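Long-range contacts in nigritoxine (Vibrio nigripulchritudo, PDB 5M41), which acts as a bacterial toxin against crustaceans and insects and has a fold described as new: residues G82-M86 / F127-F131; N102-P106 / L203-R209. All coordinates share one frame; numbering follows the deposited sequence.

Contact 1 (G82-M86 / F127-F131); sequences GATNM and FRQNF
Thr84 and Asn130 meet backbone to backbone: Thr84 N donates to Asn130 O at 2.8 Å, nearly straight at 170° along N-H...O. Thr84 OG1 lies beside the same oxygen, but its firmer partners are His188 and Arg184 on helix 177-191, and Arg184 also reaches Asn130 O weakly. A second polar link joins the two asparagine side chains, which run at about a right angle with their amide planes 71° apart. Asn85 ND2 gives a hydrogen to Asn130 OD1 at 3.1 Å, coming in from above that carbonyl's plane and not along a lone pair. Each end of the Asn85 amide also has an outside partner, Tyr41 OH for OD1 and Leu202 O for ND2. Asn130 ND2 bonds chiefly to Asn102 OD1 and makes a weak bond to Met86 SD at 3.4 Å. Two beta turns thus face each other, type II from Ala83 to Met86 and type I from Arg128 to Phe131; the first connects antiparallel strands 77-80 and 86-90, the second lies at helix 125-128. Around this polar centre the contacts are with methionine and aromatic groups. The Met86 chain bends at its last torsion (chi3 58°), which brings CE to the edge of the Phe127 ring, 3.8 Å from CD1. Its sulfur makes Met-aromatic contacts with both phenylalanines, each 5.3 Å from SD to ring centroid and oblique to the ring. Ala83 CB packs obliquely on Phe131, 3.6 Å from CE1, and Gly82 O lies near CD1 of that ring.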
loop_
_atom_site.group_PDB
_atom_site.type_symbol
_atom_site.label_atom_id
_atom_site.label_comp_id
_atom_site.label_asym_id
_atom_site.label_seq_id
_atom_site.Cartn_x
_atom_site.Cartn_y
_atom_site.Cartn_z
ATOM N N GLY A 82 8.657 -41.785 -27.842
ATOM C CA GLY A 82 7.533 -40.889 -28.155
ATOM C C GLY A 82 6.575 -40.798 -26.980
ATOM O O GLY A 82 5.410 -41.143 -27.108
ATOM N N ALA A 83 7.055 -40.314 -25.830
ATOM C CA ALA A 83 6.240 -40.261 -24.624
ATOM C C ALA A 83 6.707 -39.087 -23.779
ATOM O O ALA A 83 7.888 -38.974 -23.504
ATOM C CB ALA A 83 6.365 -41.576 -23.833
ATOM N N THR A 84 5.791 -38.226 -23.352
ATOM C CA THR A 84 6.177 -37.034 -22.598
ATOM C C THR A 84 6.658 -37.433 -21.194
ATOM O O THR A 84 6.125 -38.366 -20.606
ATOM C CB THR A 84 4.991 -36.076 -22.546
ATOM O OG1 THR A 84 4.534 -35.833 -23.886
ATOM C CG2 THR A 84 5.358 -34.760 -21.852
ATOM N N ASN A 85 7.701 -36.782 -20.688
ATOM C CA ASN A 85 8.178 -37.009 -19.302
ATOM C C ASN A 85 8.841 -38.364 -19.047
ATOM O O ASN A 85 9.070 -38.736 -17.887
ATOM C CB ASN A 85 7.029 -36.844 -18.302
ATOM C CG ASN A 85 6.456 -35.423 -18.295
ATOM O OD1 ASN A 85 7.209 -34.439 -18.315
ATOM N ND2 ASN A 85 5.125 -35.311 -18.255
ATOM N N MET A 86 9.094 -39.124 -20.104
ATOM C CA MET A 86 9.540 -40.518 -19.944
ATOM C C MET A 86 10.763 -40.844 -20.748
ATOM O O MET A 86 10.980 -40.300 -21.848
ATOM C CB MET A 86 8.412 -41.482 -20.338
ATOM C CG MET A 86 7.164 -41.357 -19.470
ATOM S SD MET A 86 5.782 -42.354 -20.074
ATOM C CE MET A 86 6.563 -43.973 -20.030
ATOM N N PHE A 127 0.809 -42.455 -16.575
ATOM C CA PHE A 127 1.614 -42.903 -17.719
ATOM C C PHE A 127 0.859 -42.639 -19.017
ATOM O O PHE A 127 1.408 -42.109 -19.993
ATOM C CB PHE A 127 1.975 -44.389 -17.598
ATOM C CG PHE A 127 3.072 -44.660 -16.604
ATOM C CD1 PHE A 127 4.397 -44.755 -17.018
ATOM C CD2 PHE A 127 2.792 -44.757 -15.237
ATOM C CE1 PHE A 127 5.413 -44.979 -16.094
ATOM C CE2 PHE A 127 3.811 -44.978 -14.306
ATOM C CZ PHE A 127 5.117 -45.098 -14.740
ATOM N N ARG A 128 -0.423 -42.960 -18.995
ATOM C CA ARG A 128 -1.249 -42.835 -20.154
ATOM C C ARG A 128 -1.346 -41.390 -20.644
ATOM O O ARG A 128 -1.404 -41.170 -21.855
ATOM C CB ARG A 128 -2.642 -43.355 -19.848
ATOM C CG ARG A 128 -3.459 -43.608 -21.101
ATOM C CD ARG A 128 -4.744 -44.341 -20.747
ATOM N NE ARG A 128 -5.740 -44.104 -21.775
ATOM C CZ ARG A 128 -6.589 -43.081 -21.769
ATOM N NH1 ARG A 128 -6.578 -42.201 -20.771
ATOM N NH2 ARG A 128 -7.453 -42.943 -22.767
ATOM N N GLN A 129 -1.388 -40.446 -19.698
ATOM C CA GLN A 129 -1.444 -38.984 -19.949
ATOM C C GLN A 129 -0.263 -38.477 -20.761
ATOM O O GLN A 129 -0.320 -37.400 -21.325
ATOM C CB GLN A 129 -1.315 -38.235 -18.622
ATOM C CG GLN A 129 -2.591 -37.817 -17.966
ATOM C CD GLN A 129 -2.334 -37.306 -16.555
ATOM O OE1 GLN A 129 -1.184 -37.061 -16.136
ATOM N NE2 GLN A 129 -3.409 -37.166 -15.800
ATOM N N ASN A 130 0.838 -39.214 -20.727
ATOM C CA ASN A 130 2.067 -38.793 -21.395
ATOM C C ASN A 130 2.051 -39.010 -22.900
ATOM O O ASN A 130 3.017 -38.637 -23.600
ATOM C CB ASN A 130 3.269 -39.487 -20.760
ATOM C CG ASN A 130 3.625 -38.915 -19.392
ATOM O OD1 ASN A 130 3.405 -37.744 -19.141
ATOM N ND2 ASN A 130 4.209 -39.733 -18.520
ATOM N N PHE A 131 0.946 -39.586 -23.401
ATOM C CA PHE A 131 0.774 -39.848 -24.814
ATOM C C PHE A 131 -0.270 -38.914 -25.411
ATOM O O PHE A 131 -1.228 -38.555 -24.744
ATOM C CB PHE A 131 0.401 -41.332 -25.027
ATOM C CG PHE A 131 1.485 -42.287 -24.564
ATOM C CD1 PHE A 131 2.557 -42.618 -25.401
ATOM C CD2 PHE A 131 1.451 -42.828 -23.275
ATOM C CE1 PHE A 131 3.554 -43.492 -24.967
ATOM C CE2 PHE A 131 2.454 -43.680 -22.829
ATOM C CZ PHE A 131 3.512 -44.014 -23.677
#

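Contact 2 (N102-P106 / L203-R209)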
loop_
_atom_site.group_PDB
_atom_site.type_symbol
_atom_site.label_atom_id
_atom_site.label_comp_id
_atom_site.label_asym_id
_atom_site.label_seq_id
_atom_site.Cartn_x
_atom_site.Cartn_y
_atom_site.Cartn_z
ATOM N N ASN A 102 9.266 -41.917 -15.240
ATOM C CA ASN A 102 8.135 -41.046 -15.548
ATOM C C ASN A 102 8.220 -39.867 -14.585
ATOM O O ASN A 102 7.810 -39.949 -13.421
ATOM C CB ASN A 102 6.777 -41.775 -15.389
ATOM C CG ASN A 102 5.576 -40.885 -15.737
ATOM O OD1 ASN A 102 5.719 -39.681 -16.049
ATOM N ND2 ASN A 102 4.373 -41.461 -15.656
ATOM N N LEU A 103 8.750 -38.754 -15.076
ATOM C CA LEU A 103 8.973 -37.607 -14.204
ATOM C C LEU A 103 7.683 -37.017 -13.662
ATOM O O LEU A 103 7.709 -36.288 -12.661
ATOM C CB LEU A 103 9.794 -36.528 -14.916
ATOM C CG LEU A 103 11.174 -36.934 -15.425
ATOM C CD1 LEU A 103 11.708 -35.814 -16.300
ATOM C CD2 LEU A 103 12.145 -37.235 -14.276
ATOM N N ASN A 104 6.553 -37.328 -14.299
ATOM C CA ASN A 104 5.262 -36.770 -13.865
ATOM C C ASN A 104 4.389 -37.745 -13.067
ATOM O O ASN A 104 3.207 -37.471 -12.847
ATOM C CB ASN A 104 4.464 -36.232 -15.065
ATOM C CG ASN A 104 3.447 -35.178 -14.655
ATOM O OD1 ASN A 104 3.750 -34.336 -13.820
ATOM N ND2 ASN A 104 2.245 -35.223 -15.222
ATOM N N SER A 105 4.940 -38.891 -12.660
ATOM C CA SER A 105 4.143 -39.853 -11.891
ATOM C C SER A 105 4.130 -39.481 -10.418
ATOM O O SER A 105 5.181 -39.310 -9.836
ATOM C CB SER A 105 4.697 -41.266 -12.029
ATOM O OG SER A 105 3.942 -42.193 -11.243
ATOM N N PRO A 106 2.946 -39.374 -9.807
ATOM C CA PRO A 106 2.882 -39.107 -8.362
ATOM C C PRO A 106 3.659 -40.138 -7.519
ATOM O O PRO A 106 4.377 -39.781 -6.585
ATOM C CB PRO A 106 1.391 -39.224 -8.043
ATOM C CG PRO A 106 0.693 -39.030 -9.348
ATOM C CD PRO A 106 1.616 -39.512 -10.426
ATOM N N LEU A 203 2.867 -31.203 -16.259
ATOM C CA LEU A 203 3.913 -30.634 -15.409
ATOM C C LEU A 203 3.582 -30.731 -13.908
ATOM O O LEU A 203 4.397 -30.390 -13.068
ATOM C CB LEU A 203 4.192 -29.171 -15.813
ATOM C CG LEU A 203 4.894 -28.897 -17.157
ATOM C CD1 LEU A 203 4.952 -27.411 -17.450
ATOM C CD2 LEU A 203 6.304 -29.462 -17.160
ATOM N N LEU A 204 2.370 -31.160 -13.576
ATOM C CA LEU A 204 1.901 -31.188 -12.177
ATOM C C LEU A 204 2.947 -31.710 -11.193
ATOM O O LEU A 204 3.282 -31.049 -10.203
ATOM C CB LEU A 204 0.610 -32.030 -12.077
ATOM C CG LEU A 204 0.047 -32.313 -10.670
ATOM C CD1 LEU A 204 -0.355 -30.996 -10.012
ATOM C CD2 LEU A 204 -1.141 -33.299 -10.703
ATOM N N ASP A 205 3.470 -32.903 -11.454
ATOM C CA ASP A 205 4.435 -33.506 -10.539
ATOM C C ASP A 205 5.885 -33.264 -10.949
ATOM O O ASP A 205 6.768 -33.447 -10.144
ATOM C CB ASP A 205 4.157 -34.992 -10.360
ATOM C CG ASP A 205 3.072 -35.253 -9.309
ATOM O OD1 ASP A 205 3.436 -35.381 -8.128
ATOM O OD2 ASP A 205 1.868 -35.346 -9.661
ATOM N N VAL A 206 6.118 -32.844 -12.196
ATOM C CA VAL A 206 7.473 -32.497 -12.664
ATOM C C VAL A 206 8.005 -31.268 -11.927
ATOM O O VAL A 206 9.166 -31.219 -11.519
ATOM C CB VAL A 206 7.511 -32.204 -14.196
ATOM C CG1 VAL A 206 8.910 -31.767 -14.628
ATOM C CG2 VAL A 206 7.081 -33.428 -15.008
ATOM N N LEU A 207 7.151 -30.268 -11.762
ATOM C CA LEU A 207 7.587 -28.988 -11.188
ATOM C C LEU A 207 8.145 -29.096 -9.764
ATOM O O LEU A 207 9.253 -28.616 -9.508
ATOM C CB LEU A 207 6.451 -27.960 -11.271
ATOM C CG LEU A 207 6.135 -27.513 -12.703
ATOM C CD1 LEU A 207 4.785 -26.762 -12.791
ATOM C CD2 LEU A 207 7.307 -26.667 -13.197
ATOM N N PRO A 208 7.390 -29.731 -8.822
ATOM C CA PRO A 208 7.940 -29.921 -7.475
ATOM C C PRO A 208 9.220 -30.760 -7.459
ATOM O O PRO A 208 10.094 -30.519 -6.637
ATOM C CB PRO A 208 6.812 -30.682 -6.720
ATOM C CG PRO A 208 5.860 -31.182 -7.762
ATOM C CD PRO A 208 6.004 -30.231 -8.925
ATOM N N ARG A 209 9.340 -31.739 -8.352
ATOM C CA ARG A 209 10.613 -32.470 -8.455
ATOM C C ARG A 209 11.711 -31.595 -8.986
ATOM O O ARG A 209 12.858 -31.695 -8.539
ATOM C CB ARG A 209 10.495 -33.735 -9.314
ATOM C CG ARG A 209 9.501 -34.722 -8.720
ATOM C CD ARG A 209 9.558 -36.092 -9.388
ATOM N NE ARG A 209 8.842 -37.024 -8.539
ATOM C CZ ARG A 209 7.716 -37.628 -8.864
ATOM N NH1 ARG A 209 7.142 -37.441 -10.066
ATOM N NH2 ARG A 209 7.161 -38.427 -7.978
HETATM O O HOH W 1 1.051 -35.911 -11.946
#
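Arg209 points its guanidinium edge at the turn of 102-106, where backbone carbonyls receive it. NH1 and NH2 both hold Ser105 O, end-on, at 2.7 Å from NH1 and 2.9 Å from NH2, with the oxygen close to the guanidinium plane. The NH2 bond runs almost in line with the C=O, whereas NH1 stands above the carbonyl plane. NH1 also donates to Leu103 O at 2.9 Å, again from above that carbonyl, and NH2 reaches Pro106 O weakly. The arginine chain is extended from CG to NE, long enough to carry its charge from helix 206-215 to the turn. Asn104 reaches toward the backbone of Asp205 and Val206. Its chi1 of -157° turns CG away from the backbone N and toward 203-209, where OD1 accepts from Asp205 N at 2.8 Å and weakly from Val206 N, while ND2 goes to Thr201 O. Val206 crosses the Asn104 side chain at about a right angle, its CG2 3.8 Å from Asn104 CB and also packed against Leu103 CB. Asp205 extends across Pro106, OD2 3.9 Å from the proline CG. The turn itself is type I from Asn102 to Ser105, and Asn102 OD1 closes an Asx turn by accepting from Asn104 N, while its ND2 goes to Ser126 O. Reciprocal pairing results: N-H groups of Arg209 satisfy buried carbonyls of the turn, Asn104 OD1 takes up the amides of Asp205 and, weakly, Val206, and the carbonyl dipoles probably help to offset the buried arginine charge.

In the fold
The centres of the contacts lie 12 Å apart, and their segments alternate along the chain: 82-86, 102-106, 127-131, 203-209. Both involve loops of the five-stranded antiparallel sheet, contact 1 before strand 86-90 and contact 2 after its neighbour, strand 98-102. The two join directly through a probable hydrogen bond between Asn85 O and Leu103 N, with Asn85 also packed on Asn104 and Val206. A magnesium ion bound by Val189, Glu192 and Asp195 lies about 12 Å from the Thr84 side chain and about 14 Å from that of Leu203. Neither contact is part of that site; both read as packing that joins one end of the sheet to helices 125-128 and 206-215, next to helix 34-54.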